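Local coordinates for large ribosomal subunit protein uL10 (Thermotoga maritima, PDB 1ZAV) that probably forms part of the ribosomal stalk, where it binds large-subunit rRNA and L7/L12 dimers and helps the ribosome interact with GTP-bound translation factors, at residues R56-N60 with T61-L65; K122-A126 with E127-N131. One frame throughout, in Å; residues are numbered along the deposited sequence.

Interaction 1 of 2, residues R56-N60 with T61-L65; sequences RVVKN and TLLNL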
loop_
_atom_site.group_PDB
_atom_site.type_symbol
_atom_site.label_atom_id
_atom_site.label_comp_id
_atom_site.label_asym_id
_atom_site.label_seq_id
_atom_site.Cartn_x
_atom_site.Cartn_y
_atom_site.Cartn_z
ATOM N N ARG A 56 23.729 24.014 -5.395
ATOM C CA ARG A 56 25.004 24.593 -5.799
ATOM C C ARG A 56 25.857 23.664 -6.655
ATOM O O ARG A 56 25.922 22.458 -6.410
ATOM C CB ARG A 56 25.825 24.983 -4.567
ATOM C CG ARG A 56 25.181 26.000 -3.646
ATOM C CD ARG A 56 26.207 26.535 -2.646
ATOM N NE ARG A 56 26.709 25.504 -1.739
ATOM C CZ ARG A 56 27.697 25.690 -0.865
ATOM N NH1 ARG A 56 28.297 26.873 -0.779
ATOM N NH2 ARG A 56 28.080 24.703 -0.065
ATOM N N VAL A 57 26.504 24.236 -7.666
ATOM C CA VAL A 57 27.397 23.468 -8.525
ATOM C C VAL A 57 28.674 23.374 -7.707
ATOM O O VAL A 57 29.210 24.395 -7.271
ATOM C CB VAL A 57 27.703 24.204 -9.844
ATOM C CG1 VAL A 57 28.788 23.452 -10.615
ATOM C CG2 VAL A 57 26.433 24.308 -10.690
ATOM N N VAL A 58 29.151 22.154 -7.481
ATOM C CA VAL A 58 30.358 21.960 -6.685
ATOM C C VAL A 58 31.334 20.978 -7.321
ATOM O O VAL A 58 30.955 19.890 -7.760
ATOM C CB VAL A 58 30.012 21.458 -5.266
ATOM C CG1 VAL A 58 31.286 21.336 -4.429
ATOM C CG2 VAL A 58 29.031 22.409 -4.605
ATOM N N LYS A 59 32.597 21.381 -7.366
ATOM C CA LYS A 59 33.657 20.555 -7.924
ATOM C C LYS A 59 33.655 19.166 -7.283
ATOM O O LYS A 59 33.481 19.028 -6.073
ATOM C CB LYS A 59 35.006 21.231 -7.687
ATOM C CG LYS A 59 35.229 21.636 -6.237
ATOM C CD LYS A 59 36.655 22.087 -5.986
ATOM C CE LYS A 59 37.647 20.963 -6.259
ATOM N NZ LYS A 59 37.758 20.640 -7.713
ATOM N N ASN A 60 33.852 18.144 -8.108
ATOM C CA ASN A 60 33.870 16.760 -7.653
ATOM C C ASN A 60 34.831 16.486 -6.500
ATOM O O ASN A 60 34.448 15.891 -5.494
ATOM C CB ASN A 60 34.218 15.836 -8.822
ATOM C CG ASN A 60 33.158 15.846 -9.898
ATOM O OD1 ASN A 60 31.997 15.539 -9.636
ATOM N ND2 ASN A 60 33.550 16.203 -11.118
ATOM N N THR A 61 36.081 16.909 -6.652
ATOM C CA THR A 61 37.087 16.681 -5.623
ATOM C C THR A 61 36.587 17.127 -4.251
ATOM O O THR A 61 36.709 16.389 -3.276
ATOM C CB THR A 61 38.406 17.412 -5.965
ATOM O OG1 THR A 61 38.924 16.907 -7.205
ATOM C CG2 THR A 61 39.444 17.189 -4.866
ATOM N N LEU A 62 36.018 18.326 -4.185
ATOM C CA LEU A 62 35.477 18.874 -2.939
ATOM C C LEU A 62 34.350 17.986 -2.407
ATOM O O LEU A 62 34.311 17.657 -1.221
ATOM C CB LEU A 62 34.928 20.281 -3.186
ATOM C CG LEU A 62 34.708 21.251 -2.020
ATOM C CD1 LEU A 62 34.050 22.507 -2.578
ATOM C CD2 LEU A 62 33.841 20.644 -0.929
ATOM N N LEU A 63 33.418 17.625 -3.287
ATOM C CA LEU A 63 32.300 16.770 -2.902
ATOM C C LEU A 63 32.799 15.447 -2.337
ATOM O O LEU A 63 32.337 14.987 -1.293
ATOM C CB LEU A 63 31.403 16.485 -4.109
ATOM C CG LEU A 63 30.484 17.622 -4.558
ATOM C CD1 LEU A 63 29.605 17.147 -5.703
ATOM C CD2 LEU A 63 29.628 18.071 -3.387
ATOM N N ASN A 64 33.748 14.841 -3.040
ATOM C CA ASN A 64 34.304 13.570 -2.620
ATOM C C ASN A 64 34.855 13.632 -1.188
ATOM O O ASN A 64 34.443 12.859 -0.335
ATOM C CB ASN A 64 35.399 13.129 -3.593
ATOM C CG ASN A 64 35.537 11.617 -3.663
ATOM O OD1 ASN A 64 35.744 10.955 -2.648
ATOM N ND2 ASN A 64 35.418 11.066 -4.867
ATOM N N LEU A 65 35.771 14.559 -0.923
ATOM C CA LEU A 65 36.340 14.671 0.422
ATOM C C LEU A 65 35.287 14.982 1.489
ATOM O O LEU A 65 35.355 14.467 2.606
ATOM C CB LEU A 65 37.443 15.737 0.463
ATOM C CG LEU A 65 38.735 15.482 -0.327
ATOM C CD1 LEU A 65 39.745 16.579 -0.010
ATOM C CD2 LEU A 65 39.317 14.129 0.039
HETATM O O HOH W 1 38.833 19.222 -9.695
#
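Val-58 CG1 (chi1 -177°) and Leu-62 CG (chi1 -161°) both stand opposite their own backbone nitrogens, and these two torsions bring the valine methyl against Leu-62 CD1 at 3.5 Å. The setting is a strand-to-helix junction: strand 53-58, an outer strand of this chain's sheet, runs straight into helix 60-69, with Lys-59 at the N-cap position. A lysine has no side-chain acceptor to offer the first helical amides, and the opening turns are held by backbone carbonyls. Leu-63 N donates to Lys-59 O in the carbonyl plane (3.1 Å), and Asn-64 N meets Asn-60 O almost head-on at 2.8 Å.

On the inner side Leu-63 comes at the same valine methyl from another direction, its CG 3.8 Å from Val-58 CG1 and its CD2 reaching both CG1 and CB of the valine. Met-15 of helix 5-19 touches Val-58, Leu-62 and Leu-63, while Leu-79 covers Leu-63 from a loop. With an alanine here instead of Leu-63, Val-58 would probably lose its second apolar neighbour and a gap would be likely to open toward Met-15 and Leu-79.

The outer side belongs to Lys-59. Its side chain crosses Leu-62 at about a right angle, with Lys-59 CG and Leu-62 CB pressed to 3.4 Å, closer than ordinary carbon contact. Bends at chi3 and chi4 then carry the end of the chain over Thr-61, where Lys-59 CE rests on Thr-61 CB, and the ammonium NZ donates to a water at 2.7 Å, which is only weakly linked to Thr-61 OG1.

Interaction 2 of 2, residues K122-A126 with E127-N131; sequences KKFTA and EEVEN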
loop_
_atom_site.group_PDB
_atom_site.type_symbol
_atom_site.label_atom_id
_atom_site.label_comp_id
_atom_site.label_asym_id
_atom_site.label_seq_id
_atom_site.Cartn_x
_atom_site.Cartn_y
_atom_site.Cartn_z
ATOM N N LYS A 122 19.666 7.056 3.196
ATOM C CA LYS A 122 19.509 5.906 2.308
ATOM C C LYS A 122 19.885 6.286 0.885
ATOM O O LYS A 122 19.435 7.301 0.369
ATOM C CB LYS A 122 18.061 5.409 2.325
ATOM C CG LYS A 122 17.562 4.943 3.684
ATOM C CD LYS A 122 16.044 4.732 3.684
ATOM C CE LYS A 122 15.612 3.698 2.649
ATOM N NZ LYS A 122 14.138 3.457 2.671
ATOM N N LYS A 123 20.706 5.461 0.247
ATOM C CA LYS A 123 21.130 5.724 -1.122
ATOM C C LYS A 123 19.991 5.421 -2.097
ATOM O O LYS A 123 19.271 4.443 -1.922
ATOM C CB LYS A 123 22.341 4.848 -1.461
ATOM C CG LYS A 123 22.863 5.003 -2.876
ATOM C CD LYS A 123 24.061 4.097 -3.121
ATOM C CE LYS A 123 24.644 4.330 -4.501
ATOM N NZ LYS A 123 25.851 3.497 -4.755
ATOM N N PHE A 124 19.808 6.272 -3.101
ATOM C CA PHE A 124 18.781 6.019 -4.111
ATOM C C PHE A 124 19.408 6.267 -5.475
ATOM O O PHE A 124 20.314 7.097 -5.608
ATOM C CB PHE A 124 17.527 6.888 -3.894
ATOM C CG PHE A 124 17.752 8.372 -4.050
ATOM C CD1 PHE A 124 17.685 8.977 -5.301
ATOM C CD2 PHE A 124 17.987 9.170 -2.934
ATOM C CE1 PHE A 124 17.844 10.352 -5.441
ATOM C CE2 PHE A 124 18.149 10.545 -3.062
ATOM C CZ PHE A 124 18.076 11.139 -4.321
ATOM N N THR A 125 18.952 5.523 -6.482
ATOM C CA THR A 125 19.498 5.649 -7.823
ATOM C C THR A 125 18.708 6.622 -8.680
ATOM O O THR A 125 17.636 7.080 -8.289
ATOM C CB THR A 125 19.514 4.288 -8.542
ATOM O OG1 THR A 125 18.173 3.798 -8.639
ATOM C CG2 THR A 125 20.364 3.284 -7.766
ATOM N N ALA A 126 19.251 6.921 -9.858
ATOM C CA ALA A 126 18.620 7.840 -10.799
ATOM C C ALA A 126 17.180 7.442 -11.118
ATOM O O ALA A 126 16.283 8.288 -11.123
ATOM C CB ALA A 126 19.441 7.909 -12.078
ATOM N N GLU A 127 16.963 6.154 -11.371
ATOM C CA GLU A 127 15.633 5.646 -11.696
ATOM C C GLU A 127 14.656 5.855 -10.547
ATOM O O GLU A 127 13.456 6.013 -10.767
ATOM C CB GLU A 127 15.689 4.151 -12.032
ATOM C CG GLU A 127 16.630 3.786 -13.166
ATOM C CD GLU A 127 18.093 3.815 -12.755
ATOM O OE1 GLU A 127 18.958 3.500 -13.603
ATOM O OE2 GLU A 127 18.383 4.150 -11.587
ATOM N N GLU A 128 15.174 5.860 -9.322
ATOM C CA GLU A 128 14.330 6.036 -8.151
ATOM C C GLU A 128 13.915 7.490 -7.920
ATOM O O GLU A 128 13.036 7.756 -7.106
ATOM C CB GLU A 128 15.042 5.497 -6.898
ATOM C CG GLU A 128 15.502 4.044 -7.011
ATOM C CD GLU A 128 16.194 3.542 -5.748
ATOM O OE1 GLU A 128 15.494 3.264 -4.749
ATOM O OE2 GLU A 128 17.437 3.430 -5.750
ATOM N N VAL A 129 14.538 8.430 -8.627
ATOM C CA VAL A 129 14.190 9.839 -8.456
ATOM C C VAL A 129 12.709 10.041 -8.777
ATOM O O VAL A 129 11.986 10.702 -8.028
ATOM C CB VAL A 129 15.039 10.755 -9.376
ATOM C CG1 VAL A 129 14.605 12.206 -9.208
ATOM C CG2 VAL A 129 16.510 10.605 -9.039
ATOM N N GLU A 130 12.261 9.458 -9.885
ATOM C CA GLU A 130 10.863 9.566 -10.297
ATOM C C GLU A 130 9.927 9.082 -9.186
ATOM O O GLU A 130 8.872 9.670 -8.949
ATOM C CB GLU A 130 10.616 8.733 -11.558
ATOM C CG GLU A 130 9.188 8.832 -12.081
ATOM C CD GLU A 130 8.909 7.885 -13.240
ATOM O OE1 GLU A 130 7.771 7.907 -13.756
ATOM O OE2 GLU A 130 9.819 7.119 -13.628
ATOM N N ASN A 131 10.314 8.006 -8.506
ATOM C CA ASN A 131 9.497 7.455 -7.428
ATOM C C ASN A 131 9.262 8.518 -6.359
ATOM O O ASN A 131 8.125 8.795 -5.966
ATOM C CB ASN A 131 10.191 6.245 -6.788
ATOM C CG ASN A 131 10.382 5.090 -7.761
ATOM O OD1 ASN A 131 11.000 4.077 -7.420
ATOM N ND2 ASN A 131 9.850 5.232 -8.972
HETATM O O HOH W 2 16.398 4.026 -2.321
HETATM O O HOH W 3 13.929 8.587 -12.325
#
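Thr-125 and Glu-128 hold each other where strand 122-125 turns into helix 126-133; the axes of segments 122-125 and 127-131 lie at 104°. The glutamate carboxylate reaches back to the threonine amide, as in one half of a capping box: Thr-125 N donates to Glu-128 OE2 at 2.7 Å, from well above the carboxylate plane. The return bond uses the main chain, Glu-128 N to Thr-125 O, and is weak. Val-129 N then donates to Ala-126 O at 3.0 Å, giving the first turn a three-residue spacing.

The tightly packed side is apolar. Phe-124 CG sits between its backbone nitrogen and carbonyl carbon (chi1 65°), which turns the ring inward, and Val-129 CG2 meets Phe-124 CE1 at the ring edge, near its plane, at 3.8 Å. Leu-24, Leu-26 and Leu-119 of the sheet also touch the Phe-124 side chain, while Val-129 packs on Val-97 and Tyr-101 of helix 94-106.

The polar side faces solvent, and its loose part is a water bridge: one water donates to both Lys-123 O and Glu-128 OE1. Thr-125 OG1 lies 3.0 Å from Glu-127 OE2 and 3.0 Å from Glu-128 OE2, yet it has a single proton to offer. Two negative charges are thus drawn near one hydroxyl, and the positive end of the helix dipole would probably stabilise them.

Followed from the N terminus, the chain lays down helix 5-19, strand 24-28 and helix 35-49 before strand 53-58 meets helix 60-69 at interaction 1. Strand 83-88, helix 94-106 and strand 114-119 come next, leading to interaction 2. Each contact closes only a local turn, and the two stand in series, neither nested nor crossed. Their centres are 20 Å apart, in keeping with 53-58 and 122-125 being the outer strands of this chain's sheet. Interaction 1 ties strand 53-58 to helix 60-69, packed on helix 5-19; interaction 2 ties strand 122-125 to helix 126-133, packed on helix 94-106, shortly before helix 138-176, which lies in the region that binds L7/L12 dimers.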